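Side-chain contacts in erythrocyte membrane protein 1 (Plasmodium falciparum, PDB 6S8T), which binds the host receptor ICAM-1 through this DBLbeta domain, one part of a much longer adhesin of infected erythrocytes: residues Thr29-Arg34 against Arg249-Glu254; Ala255-Val260 against Asp288-Gln293. All coordinates share one frame; numbering follows the deposited sequence. Where two conformers were deposited one is given.

Interaction 1 of 2, residues Thr29-Arg34 against Arg249-Glu254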
ATOM      1  N   THR A  29     -13.743 -19.824   3.873  1.00 55.63           N
ATOM      2  CA  THR A  29     -14.908 -20.625   4.230  1.00 58.49           C
ATOM      3  C   THR A  29     -16.198 -19.993   3.720  1.00 55.30           C
ATOM      4  O   THR A  29     -17.119 -20.704   3.298  1.00 57.64           O
ATOM      5  CB  THR A  29     -14.965 -20.822   5.746  1.00 65.16           C
ATOM      6  OG1 THR A  29     -15.127 -19.554   6.390  1.00 68.42           O
ATOM      7  CG2 THR A  29     -13.682 -21.472   6.243  1.00 62.17           C
ATOM      8  N   GLU A  30     -16.289 -18.659   3.747  1.00 50.25           N
ATOM      9  CA  GLU A  30     -17.500 -18.003   3.265  1.00 52.74           C
ATOM     10  C   GLU A  30     -17.648 -18.137   1.756  1.00 52.57           C
ATOM     11  O   GLU A  30     -18.773 -18.233   1.250  1.00 51.27           O
ATOM     12  CB  GLU A  30     -17.509 -16.531   3.680  1.00 55.29           C
ATOM     13  CG  GLU A  30     -17.890 -16.303   5.138  1.00 67.28           C
ATOM     14  CD  GLU A  30     -19.319 -16.726   5.444  1.00 79.05           C
ATOM     15  OE1 GLU A  30     -20.230 -16.363   4.667  1.00 82.91           O
ATOM     16  OE2 GLU A  30     -19.533 -17.429   6.457  1.00 83.61           O
ATOM     17  N   ALA A  31     -16.531 -18.154   1.023  1.00 48.00           N
ATOM     18  CA  ALA A  31     -16.595 -18.397  -0.414  1.00 48.81           C
ATOM     19  C   ALA A  31     -16.983 -19.840  -0.723  1.00 53.86           C
ATOM     20  O   ALA A  31     -17.636 -20.097  -1.741  1.00 55.07           O
ATOM     21  CB  ALA A  31     -15.256 -18.049  -1.065  1.00 40.62           C
ATOM     22  N   SER A  32     -16.596 -20.787   0.140  1.00 56.55           N
ATOM     23  CA  SER A  32     -16.950 -22.188  -0.081  1.00 59.17           C
ATOM     24  C   SER A  32     -18.456 -22.398  -0.019  1.00 62.51           C
ATOM     25  O   SER A  32     -19.002 -23.236  -0.745  1.00 64.76           O
ATOM     26  CB  SER A  32     -16.256 -23.082   0.949  1.00 63.71           C
ATOM     27  OG  SER A  32     -14.853 -23.105   0.757  1.00 69.78           O
ATOM     28  N   LYS A  33     -19.143 -21.654   0.850  1.00 63.61           N
ATOM     29  CA  LYS A  33     -20.593 -21.769   0.944  1.00 66.71           C
ATOM     30  C   LYS A  33     -21.294 -21.237  -0.298  1.00 65.62           C
ATOM     31  O   LYS A  33     -22.476 -21.531  -0.502  1.00 66.06           O
ATOM     32  CB  LYS A  33     -21.102 -21.030   2.183  1.00 68.57           C
ATOM     33  CG  LYS A  33     -20.557 -21.566   3.496  1.00 70.40           C
ATOM     34  CD  LYS A  33     -21.001 -20.707   4.670  1.00 72.47           C
ATOM     35  CE  LYS A  33     -20.389 -21.199   5.971  1.00 76.30           C
ATOM     36  NZ  LYS A  33     -20.724 -20.314   7.121  1.00 79.53           N
ATOM     37  N   ARG A  34     -20.597 -20.469  -1.124  1.00 64.60           N
ATOM     38  CA  ARG A  34     -21.151 -19.908  -2.351  1.00 63.67           C
ATOM     39  C   ARG A  34     -20.457 -20.571  -3.542  1.00 62.97           C
ATOM     40  O   ARG A  34     -20.361 -21.803  -3.552  1.00 64.25           O
ATOM     41  CB  ARG A  34     -21.045 -18.389  -2.302  1.00 60.58           C
ATOM     42  CG  ARG A  34     -21.944 -17.756  -1.250  1.00 60.63           C
ATOM     43  CD  ARG A  34     -21.648 -16.280  -1.057  1.00 57.99           C
ATOM     44  NE  ARG A  34     -20.266 -16.045  -0.650  1.00 58.06           N
ATOM     45  CZ  ARG A  34     -19.871 -14.997   0.067  1.00 59.20           C
ATOM     46  NH1 ARG A  34     -18.591 -14.854   0.392  1.00 56.98           N
ATOM     47  NH2 ARG A  34     -20.759 -14.098   0.467  1.00 59.96           N
ATOM     48  N   ARG A 249     -17.122 -10.426  -6.062  1.00 42.54           N
ATOM     49  CA  ARG A 249     -15.752  -9.995  -6.313  1.00 39.80           C
ATOM     50  C   ARG A 249     -14.798 -10.452  -5.213  1.00 39.29           C
ATOM     51  O   ARG A 249     -13.627 -10.732  -5.495  1.00 33.61           O
ATOM     52  CB  ARG A 249     -15.711  -8.476  -6.473  1.00 39.82           C
ATOM     53  CG  ARG A 249     -16.512  -7.981  -7.669  1.00 40.79           C
ATOM     54  CD  ARG A 249     -16.835  -6.501  -7.569  1.00 42.66           C
ATOM     55  NE  ARG A 249     -15.666  -5.656  -7.776  1.00 38.84           N
ATOM     56  CZ  ARG A 249     -15.720  -4.334  -7.911  1.00 40.43           C
ATOM     57  NH1 ARG A 249     -16.891  -3.714  -7.859  1.00 39.04           N
ATOM     58  NH2 ARG A 249     -14.606  -3.634  -8.099  1.00 38.82           N
ATOM     59  N   GLU A 250     -15.277 -10.534  -3.965  1.00 37.51           N
ATOM     60  CA  GLU A 250     -14.466 -11.110  -2.896  1.00 34.61           C
ATOM     61  C   GLU A 250     -14.171 -12.581  -3.161  1.00 37.38           C
ATOM     62  O   GLU A 250     -13.043 -13.044  -2.949  1.00 39.19           O
ATOM     63  CB  GLU A 250     -15.172 -10.949  -1.544  1.00 33.42           C
ATOM     64  CG  GLU A 250     -15.153  -9.534  -0.970  1.00 33.94           C
ATOM     65  CD  GLU A 250     -16.058  -9.364   0.247  1.00 41.92           C
ATOM     66  OE1 GLU A 250     -16.839 -10.291   0.561  1.00 43.38           O
ATOM     67  OE2 GLU A 250     -15.991  -8.294   0.891  1.00 44.77           O
ATOM     68  N   ASP A 251     -15.175 -13.330  -3.628  1.00 35.34           N
ATOM     69  CA  ASP A 251     -14.990 -14.758  -3.871  1.00 33.00           C
ATOM     70  C   ASP A 251     -14.072 -15.007  -5.066  1.00 40.85           C
ATOM     71  O   ASP A 251     -13.231 -15.913  -5.026  1.00 41.01           O
ATOM     72  CB  ASP A 251     -16.346 -15.430  -4.078  1.00 37.48           C
ATOM     73  CG  ASP A 251     -17.213 -15.416  -2.820  1.00 39.72           C
ATOM     74  OD1 ASP A 251     -16.742 -14.944  -1.765  1.00 39.64           O
ATOM     75  OD2 ASP A 251     -18.369 -15.877  -2.893  1.00 42.72           O
ATOM     76  N   TRP A 252     -14.223 -14.222  -6.138  1.00 31.83           N
ATOM     77  CA  TRP A 252     -13.326 -14.364  -7.283  1.00 34.79           C
ATOM     78  C   TRP A 252     -11.878 -14.124  -6.877  1.00 35.13           C
ATOM     79  O   TRP A 252     -10.972 -14.825  -7.342  1.00 35.88           O
ATOM     80  CB  TRP A 252     -13.729 -13.404  -8.405  1.00 35.89           C
ATOM     81  CG  TRP A 252     -12.941 -13.602  -9.680  1.00 37.81           C
ATOM     82  CD1 TRP A 252     -13.287 -14.382 -10.746  1.00 40.15           C
ATOM     83  CD2 TRP A 252     -11.675 -13.011 -10.013  1.00 40.13           C
ATOM     84  NE1 TRP A 252     -12.320 -14.311 -11.721  1.00 41.54           N
ATOM     85  CE2 TRP A 252     -11.320 -13.476 -11.295  1.00 41.73           C
ATOM     86  CE3 TRP A 252     -10.810 -12.134  -9.351  1.00 42.19           C
ATOM     87  CZ2 TRP A 252     -10.137 -13.095 -11.928  1.00 42.88           C
ATOM     88  CZ3 TRP A 252      -9.634 -11.756  -9.982  1.00 40.58           C
ATOM     89  CH2 TRP A 252      -9.309 -12.238 -11.255  1.00 40.78           C
ATOM     90  N   TRP A 253     -11.638 -13.144  -6.004  1.00 29.12           N
ATOM     91  CA  TRP A 253     -10.279 -12.907  -5.534  1.00 31.72           C
ATOM     92  C   TRP A 253      -9.758 -14.097  -4.732  1.00 37.68           C
ATOM     93  O   TRP A 253      -8.613 -14.522  -4.925  1.00 36.60           O
ATOM     94  CB  TRP A 253     -10.219 -11.620  -4.708  1.00 28.80           C
ATOM     95  CG  TRP A 253      -8.838 -11.303  -4.219  1.00 33.45           C
ATOM     96  CD1 TRP A 253      -8.382 -11.387  -2.932  1.00 37.29           C
ATOM     97  CD2 TRP A 253      -7.720 -10.877  -5.013  1.00 30.93           C
ATOM     98  NE1 TRP A 253      -7.055 -11.029  -2.877  1.00 36.65           N
ATOM     99  CE2 TRP A 253      -6.627 -10.714  -4.140  1.00 31.03           C
ATOM    100  CE3 TRP A 253      -7.543 -10.613  -6.375  1.00 34.60           C
ATOM    101  CZ2 TRP A 253      -5.372 -10.298  -4.585  1.00 31.72           C
ATOM    102  CZ3 TRP A 253      -6.293 -10.202  -6.817  1.00 33.65           C
ATOM    103  CH2 TRP A 253      -5.226 -10.047  -5.923  1.00 30.00           C
ATOM    104  N   GLU A 254     -10.592 -14.659  -3.846  1.00 29.43           N
ATOM    105  CA  GLU A 254     -10.170 -15.815  -3.057  1.00 30.56           C
ATOM    106  C   GLU A 254      -9.809 -16.998  -3.944  1.00 35.48           C
ATOM    107  O   GLU A 254      -8.887 -17.762  -3.633  1.00 33.17           O
ATOM    108  CB  GLU A 254     -11.272 -16.221  -2.077  1.00 40.65           C
ATOM    109  CG  GLU A 254     -11.416 -15.291  -0.894  1.00 43.61           C
ATOM    110  CD  GLU A 254     -10.138 -15.191  -0.093  1.00 46.88           C
ATOM    111  OE1 GLU A 254      -9.582 -16.252   0.278  1.00 44.73           O
ATOM    112  OE2 GLU A 254      -9.681 -14.052   0.150  1.00 47.39           O
TER

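Interaction 2 of 2, residues Ala255-Val260 against Asp288-Gln293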
ATOM      1  N   ALA A 255     -10.537 -17.173  -5.047  1.00 36.46           N
ATOM      2  CA  ALA A 255     -10.303 -18.307  -5.930  1.00 37.70           C
ATOM      3  C   ALA A 255      -9.021 -18.162  -6.742  1.00 40.75           C
ATOM      4  O   ALA A 255      -8.418 -19.173  -7.118  1.00 45.35           O
ATOM      5  CB  ALA A 255     -11.496 -18.490  -6.869  1.00 36.36           C
ATOM      6  N   ASN A 256      -8.584 -16.930  -7.020  1.00 36.63           N
ATOM      7  CA  ASN A 256      -7.493 -16.716  -7.966  1.00 40.66           C
ATOM      8  C   ASN A 256      -6.350 -15.866  -7.419  1.00 38.17           C
ATOM      9  O   ASN A 256      -5.443 -15.519  -8.183  1.00 38.52           O
ATOM     10  CB  ASN A 256      -8.025 -16.076  -9.253  1.00 40.47           C
ATOM     11  CG  ASN A 256      -9.092 -16.916  -9.924  1.00 44.56           C
ATOM     12  OD1 ASN A 256      -8.814 -17.998 -10.441  1.00 49.81           O
ATOM     13  ND2 ASN A 256     -10.324 -16.415  -9.928  1.00 43.60           N
ATOM     14  N   ARG A 257      -6.356 -15.527  -6.125  1.00 36.32           N
ATOM     15  CA  ARG A 257      -5.321 -14.642  -5.597  1.00 36.82           C
ATOM     16  C   ARG A 257      -3.933 -15.264  -5.699  1.00 39.70           C
ATOM     17  O   ARG A 257      -2.946 -14.542  -5.883  1.00 40.97           O
ATOM     18  CB  ARG A 257      -5.625 -14.268  -4.145  1.00 35.00           C
ATOM     19  CG  ARG A 257      -5.683 -15.451  -3.195  1.00 34.87           C
ATOM     20  CD  ARG A 257      -6.218 -15.047  -1.825  1.00 35.07           C
ATOM     21  NE  ARG A 257      -5.294 -14.192  -1.088  1.00 33.41           N
ATOM     22  CZ  ARG A 257      -4.332 -14.649  -0.292  1.00 32.33           C
ATOM     23  NH1 ARG A 257      -4.162 -15.956  -0.134  1.00 32.96           N
ATOM     24  NH2 ARG A 257      -3.535 -13.803   0.345  1.00 31.04           N
ATOM     25  N   HIS A 258      -3.831 -16.592  -5.593  1.00 40.98           N
ATOM     26  CA  HIS A 258      -2.511 -17.211  -5.637  1.00 47.10           C
ATOM     27  C   HIS A 258      -1.911 -17.158  -7.037  1.00 44.50           C
ATOM     28  O   HIS A 258      -0.710 -16.911  -7.190  1.00 43.96           O
ATOM     29  CB  HIS A 258      -2.560 -18.654  -5.151  1.00 58.55           C
ATOM     30  CG  HIS A 258      -1.256 -19.365  -5.323  1.00 75.56           C
ATOM     31  ND1 HIS A 258      -0.157 -19.095  -4.535  1.00 79.37           N
ATOM     32  CD2 HIS A 258      -0.853 -20.286  -6.229  1.00 82.32           C
ATOM     33  CE1 HIS A 258       0.859 -19.842  -4.931  1.00 82.70           C
ATOM     34  NE2 HIS A 258       0.464 -20.570  -5.959  1.00 83.65           N
ATOM     35  N   GLN A 259      -2.718 -17.414  -8.071  1.00 42.22           N
ATOM     36  CA  GLN A 259      -2.211 -17.317  -9.436  0.50 44.65           C
ATOM     37  C   GLN A 259      -1.775 -15.899  -9.766  1.00 44.69           C
ATOM     38  O   GLN A 259      -0.897 -15.699 -10.614  1.00 47.67           O
ATOM     39  CB  GLN A 259      -3.271 -17.789 -10.432  0.50 44.51           C
ATOM     40  CG  GLN A 259      -3.559 -19.277 -10.371  0.50 46.47           C
ATOM     41  CD  GLN A 259      -4.643 -19.699 -11.343  0.50 48.91           C
ATOM     42  OE1 GLN A 259      -5.833 -19.630 -11.031  0.50 49.56           O
ATOM     43  NE2 GLN A 259      -4.238 -20.138 -12.531  0.50 51.68           N
ATOM     44  N   VAL A 260      -2.378 -14.903  -9.114  1.00 40.47           N
ATOM     45  CA  VAL A 260      -1.942 -13.527  -9.308  1.00 40.01           C
ATOM     46  C   VAL A 260      -0.557 -13.326  -8.706  1.00 40.64           C
ATOM     47  O   VAL A 260       0.335 -12.748  -9.342  1.00 38.85           O
ATOM     48  CB  VAL A 260      -2.978 -12.555  -8.712  1.00 34.46           C
ATOM     49  CG1 VAL A 260      -2.449 -11.134  -8.730  1.00 32.28           C
ATOM     50  CG2 VAL A 260      -4.292 -12.654  -9.484  1.00 33.80           C
ATOM     51  N   ASP A 288      -0.783  -9.826   2.891  1.00 30.07           N
ATOM     52  CA  ASP A 288      -0.946  -8.376   2.939  1.00 33.63           C
ATOM     53  C   ASP A 288      -2.318  -7.941   2.434  1.00 30.08           C
ATOM     54  O   ASP A 288      -2.842  -6.910   2.871  1.00 26.76           O
ATOM     55  CB  ASP A 288       0.159  -7.699   2.122  1.00 37.90           C
ATOM     56  CG  ASP A 288       1.561  -8.032   2.630  1.00 43.41           C
ATOM     57  OD1 ASP A 288       1.964  -9.214   2.563  1.00 44.60           O
ATOM     58  OD2 ASP A 288       2.262  -7.105   3.090  1.00 44.78           O
ATOM     59  N   ASP A 289      -2.917  -8.706   1.521  1.00 28.99           N
ATOM     60  CA  ASP A 289      -4.208  -8.318   0.965  1.00 27.08           C
ATOM     61  C   ASP A 289      -5.365  -8.441   1.960  1.00 28.85           C
ATOM     62  O   ASP A 289      -6.497  -8.107   1.590  1.00 31.36           O
ATOM     63  CB  ASP A 289      -4.506  -9.139  -0.295  1.00 23.54           C
ATOM     64  CG  ASP A 289      -4.371 -10.637  -0.074  1.00 29.30           C
ATOM     65  OD1 ASP A 289      -3.549 -11.054   0.772  1.00 28.67           O
ATOM     66  OD2 ASP A 289      -5.084 -11.400  -0.766  1.00 29.37           O
ATOM     67  N   TYR A 290      -5.132  -8.884   3.197  1.00 26.78           N
ATOM     68  CA  TYR A 290      -6.177  -8.893   4.217  1.00 25.59           C
ATOM     69  C   TYR A 290      -5.966  -7.848   5.301  1.00 29.59           C
ATOM     70  O   TYR A 290      -6.751  -7.794   6.253  1.00 31.34           O
ATOM     71  CB  TYR A 290      -6.296 -10.279   4.855  1.00 27.54           C
ATOM     72  CG  TYR A 290      -6.649 -11.350   3.861  1.00 37.80           C
ATOM     73  CD1 TYR A 290      -7.970 -11.586   3.497  1.00 40.64           C
ATOM     74  CD2 TYR A 290      -5.658 -12.114   3.265  1.00 46.93           C
ATOM     75  CE1 TYR A 290      -8.288 -12.564   2.576  1.00 49.09           C
ATOM     76  CE2 TYR A 290      -5.964 -13.089   2.347  1.00 51.18           C
ATOM     77  CZ  TYR A 290      -7.278 -13.314   2.006  1.00 52.73           C
ATOM     78  OH  TYR A 290      -7.572 -14.294   1.091  1.00 56.42           O
ATOM     79  N   ILE A 291      -4.919  -7.037   5.196  1.00 29.54           N
ATOM     80  CA  ILE A 291      -4.716  -5.912   6.104  0.50 29.55           C
ATOM     81  C   ILE A 291      -5.395  -4.697   5.484  1.00 28.13           C
ATOM     82  O   ILE A 291      -5.174  -4.408   4.298  1.00 26.32           O
ATOM     83  CB  ILE A 291      -3.221  -5.662   6.359  0.50 30.37           C
ATOM     84  CG1 ILE A 291      -2.594  -6.863   7.073  0.50 31.93           C
ATOM     85  CG2 ILE A 291      -3.017  -4.383   7.156  0.50 29.14           C
ATOM     86  CD1 ILE A 291      -1.127  -6.695   7.371  0.50 32.71           C
ATOM     87  N   PRO A 292      -6.236  -3.973   6.227  1.00 28.83           N
ATOM     88  CA  PRO A 292      -6.922  -2.810   5.646  1.00 26.93           C
ATOM     89  C   PRO A 292      -5.947  -1.841   4.983  1.00 29.82           C
ATOM     90  O   PRO A 292      -4.878  -1.538   5.517  1.00 31.94           O
ATOM     91  CB  PRO A 292      -7.618  -2.177   6.851  1.00 28.49           C
ATOM     92  CG  PRO A 292      -7.866  -3.335   7.781  1.00 30.46           C
ATOM     93  CD  PRO A 292      -6.674  -4.245   7.608  1.00 31.30           C
ATOM     94  N   GLN A 293      -6.339  -1.350   3.804  1.00 23.88           N
ATOM     95  CA  GLN A 293      -5.441  -0.535   2.986  1.00 25.34           C
ATOM     96  C   GLN A 293      -4.991   0.730   3.713  1.00 25.71           C
ATOM     97  O   GLN A 293      -3.846   1.164   3.549  1.00 28.73           O
ATOM     98  CB  GLN A 293      -6.126  -0.185   1.661  1.00 24.17           C
ATOM     99  CG  GLN A 293      -5.269   0.632   0.686  1.00 27.71           C
ATOM    100  CD  GLN A 293      -5.944   0.819  -0.663  1.00 31.10           C
ATOM    101  OE1 GLN A 293      -6.900   1.584  -0.793  1.00 32.13           O
ATOM    102  NE2 GLN A 293      -5.453   0.112  -1.674  1.00 27.73           N
TER

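Interaction 1 of 2, residues Thr29-Arg34 against Arg249-Glu254
Arg34 and Asp251 form a salt bridge near the C-terminal end of helix 16-32, with Arg34 NH1 2.8 Å from Asp251 OD1. The other carboxylate oxygen, Asp251 OD2, lies 2.9 Å from Arg34 NE, so both oxygens face the same guanidinium. The two side chains meet at nearly a right angle, and their flat groups are turned 51° apart. The carboxylate meets the guanidinium obliquely, so this is a salt bridge without the flat, side-on fit of a coplanar pair. Arg34 reaches it by bending about CG-CD (chi3 -59°), which turns NE and NH1 toward the two carboxylate oxygens.

Beside the charges, the methyl of Ala31 packs against the acid, Ala31 CB lying 3.5 Å from Asp251 OD1. It also reaches the next turn of the partner helix, where Ala31 CB and Glu254 CB are 4.5 Å apart. With a small residue at the crossing, the backbones come close: Ala31 CA and Asp251 CA are 5.3 Å apart.

A second shell steadies the buried acid, since Asp251 OD2 is also hydrogen-bonded to Tyr235 OH, and the side chain of Arg34 touches Tyr235 as well. Leu36 lies against Ala31 and Leu39 against Asp251. The contact thus sets the end of helix 16-32 on one side of helix 246-268, while Trp252 of the latter packs on helix 137-163 and Arg249 on helix 202-221.

Interaction 2 of 2, residues Ala255-Val260 against Asp288-Gln293
Asp289, in a short 3-10 turn, meets Arg257 side-on and takes two hydrogen bonds within one salt bridge. Arg257 NE donates to Asp289 OD2 over 2.8 Å, and Arg257 NH2 donates to Asp289 OD1, also at 2.8 Å. Each oxygen uses its syn lone pair, and the guanidinium and carboxylate planes are only 6° apart, so the paired bonds hold the guanidinium edge-on to and nearly coplanar with the carboxylate and should limit its rotation. A bend of the Arg257 chain about CG-CD (chi3 -69°) helps bring NE and NH2 round to the acid. Asp289 OD2 has a further donor in Trp253 NE1.

Tyr290 comes over one face of the same guanidinium, its CE2 3.5 Å from Arg257 CZ and offset toward the rim, with the planes 52° apart. The phenol oxygen, Tyr290 OH, sits 3.2 Å from Arg257 NE but at a poor angle for a hydrogen bond; its polar partners are instead His24 and Glu254, the latter modelled suspiciously close.

A bond from Ile291 N to Asp288 O (3.1 Å) closes the turn, and Pro292 then occupies the N-cap position of helix 293-319. The loop entering that helix is thereby tied to helix 246-268, with Tyr290 resting on helix 16-32, Asp289 on helix 172-194 and Pro292 on helix 388-402.

From the N terminus, the chain leaves helix 16-32 and returns 215 residues later on helix 246-268, where interaction 1 closes that long excursion, about two-fifths helical. Interaction 2 opens one residue further along the same helix and closes a loop of only 28 residues at the entrance to helix 293-319. The two loops are consecutive, neither nested nor crossed. The disulfides Cys61-Cys266 and Cys179-Cys278, however, each join a residue of the first loop to one of the second. With centres 12 Å apart, the contacts make helix 246-268 a shared element, holding the N-terminal helix and the loop before helix 293-319 within the Duffy-binding fold.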